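Local coordinates for protein putative hydrolase (Burkholderia cenocepacia, PDB 4X00) that probably hydrolyses ester bonds, being a putative aryl esterase with the alpha/beta hydrolase fold, at residues L190-A193 / A194-S197. Numbering follows the deposited sequence.
Sequences LANA and ALAS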
ATOM      1  N   LEU A 190       4.974  -7.300  13.985  1.00  7.32           N
ATOM      2  CA  LEU A 190       6.054  -6.568  14.659  1.00  7.59           C
ATOM      3  C   LEU A 190       7.432  -7.054  14.164  1.00  7.16           C
ATOM      4  O   LEU A 190       8.298  -6.258  13.786  1.00  7.75           O
ATOM      5  CB  LEU A 190       5.933  -6.736  16.167  1.00  7.87           C
ATOM      6  CG  LEU A 190       6.909  -5.876  16.969  1.00  8.89           C
ATOM      7  CD1 LEU A 190       6.599  -4.396  16.771  1.00  9.98           C
ATOM      8  CD2 LEU A 190       6.755  -6.299  18.428  1.00 11.36           C
ATOM      9  N   ALA A 191       7.616  -8.371  14.130  1.00  6.76           N
ATOM     10  CA  ALA A 191       8.866  -8.954  13.606  1.00  7.64           C
ATOM     11  C   ALA A 191       9.024  -8.611  12.116  1.00  7.16           C
ATOM     12  O   ALA A 191      10.109  -8.253  11.625  1.00  7.89           O
ATOM     13  CB  ALA A 191       8.860 -10.447  13.827  1.00  7.49           C
ATOM     14  N   ASN A 192       7.909  -8.682  11.388  1.00  7.49           N
ATOM     15  CA  ASN A 192       7.861  -8.313   9.989  1.00  7.74           C
ATOM     16  C   ASN A 192       8.331  -6.873   9.756  1.00  7.55           C
ATOM     17  O   ASN A 192       9.123  -6.593   8.824  1.00  8.38           O
ATOM     18  CB  ASN A 192       6.410  -8.527   9.528  1.00  8.20           C
ATOM     19  CG  ASN A 192       6.197  -8.357   8.033  1.00  8.53           C
ATOM     20  OD1 ASN A 192       6.743  -9.107   7.222  1.00  9.55           O
ATOM     21  ND2 ASN A 192       5.312  -7.422   7.660  1.00  9.05           N
ATOM     22  N   ALA A 193       7.884  -5.957  10.617  1.00  7.28           N
ATOM     23  CA  ALA A 193       8.274  -4.554  10.513  1.00  7.74           C
ATOM     24  C   ALA A 193       9.766  -4.397  10.773  1.00  7.17           C
ATOM     25  O   ALA A 193      10.395  -3.535  10.172  1.00  7.90           O
ATOM     26  CB  ALA A 193       7.504  -3.714  11.506  1.00  9.08           C
ATOM     27  N   ALA A 194      10.334  -5.210  11.681  1.00  6.69           N
ATOM     28  CA  ALA A 194      11.762  -5.096  12.000  1.00  6.93           C
ATOM     29  C   ALA A 194      12.660  -5.488  10.834  1.00  7.74           C
ATOM     30  O   ALA A 194      13.850  -5.154  10.850  1.00  9.36           O
ATOM     31  CB  ALA A 194      12.087  -5.936  13.212  1.00  7.97           C
ATOM     32  N   LEU A 195      12.108  -6.140   9.820  1.00  8.25           N
ATOM     33  CA  LEU A 195      12.876  -6.447   8.620  1.00  8.58           C
ATOM     34  C   LEU A 195      13.105  -5.230   7.750  1.00  9.56           C
ATOM     35  O   LEU A 195      13.980  -5.246   6.881  1.00 10.92           O
ATOM     36  CB  LEU A 195      12.150  -7.495   7.772  1.00  8.55           C
ATOM     37  CG  LEU A 195      11.829  -8.802   8.486  1.00 10.86           C
ATOM     38  CD1 LEU A 195      11.007  -9.705   7.548  1.00 11.74           C
ATOM     39  CD2 LEU A 195      13.086  -9.518   8.893  1.00 13.04           C
ATOM     40  N   ALA A 196      12.336  -4.168   7.949  1.00  9.73           N
ATOM     41  CA  ALA A 196      12.463  -3.015   7.036  1.00  9.89           C
ATOM     42  C   ALA A 196      13.818  -2.308   7.183  1.00  8.77           C
ATOM     43  O   ALA A 196      14.361  -2.130   8.275  1.00  9.45           O
ATOM     44  CB  ALA A 196      11.318  -2.020   7.266  1.00 12.75           C
ATOM     45  N   SER A 197      14.337  -1.876   6.046  1.00  8.10           N
ATOM     46  CA  SER A 197      15.619  -1.185   5.978  1.00  8.34           C
ATOM     47  C   SER A 197      15.597   0.153   6.700  1.00  8.37           C
ATOM     48  O   SER A 197      14.719   0.978   6.455  1.00  9.08           O
ATOM     49  CB  SER A 197      15.993  -0.961   4.501  1.00  9.70           C
ATOM     50  OG  SER A 197      17.001   0.046   4.395  1.00 10.49           O
TER
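Ala196 N donates to Ala193 O at 3.0 Å with an N-H...O angle of 164°, the shortest and straightest of the backbone bonds joining 190-193 to 194-197. Two residues earlier, Ala194 N reaches Leu190 O at 3.1 Å, an i to i-4 bond of alpha-helical spacing. The spacing then tightens: Leu195 N bonds Asn192 O at 3.2 Å, an i to i-3 step, and keeps a weak second bond to Ala191 O at 3.4 Å. With Ala196 to Ala193 also i to i-3, the bonding pattern of a 3-10 helix takes over, and both donors of these steps stand well above the acceptor's carbonyl plane. At Ala196 the backbone turns extended (psi 142°).

Packing across the turn is modest. Leu195 holds CG anti to its carbonyl carbon (chi1 -57°), which lays CG beside the carbonyl oxygens of Asn192 (3.5 Å from its O) and Ala191, and CD1 4.3 Å from Asn192 OD1. That amide oxygen is hydrogen-bonded to Ser46 OG, while Ala193 and Ala196 both rest on Leu44, so the buried Asn192, Ala193 and Ala196 side chains contact the loop that carries Leu44 and Ser46. Ser197, the N-cap of helix 198-204, accepts a hydrogen bond from Met200 N through OG. The arrangement is a helix C-terminus with i to i-3 bonding before a short helix-to-helix link, within the alpha/beta hydrolase fold.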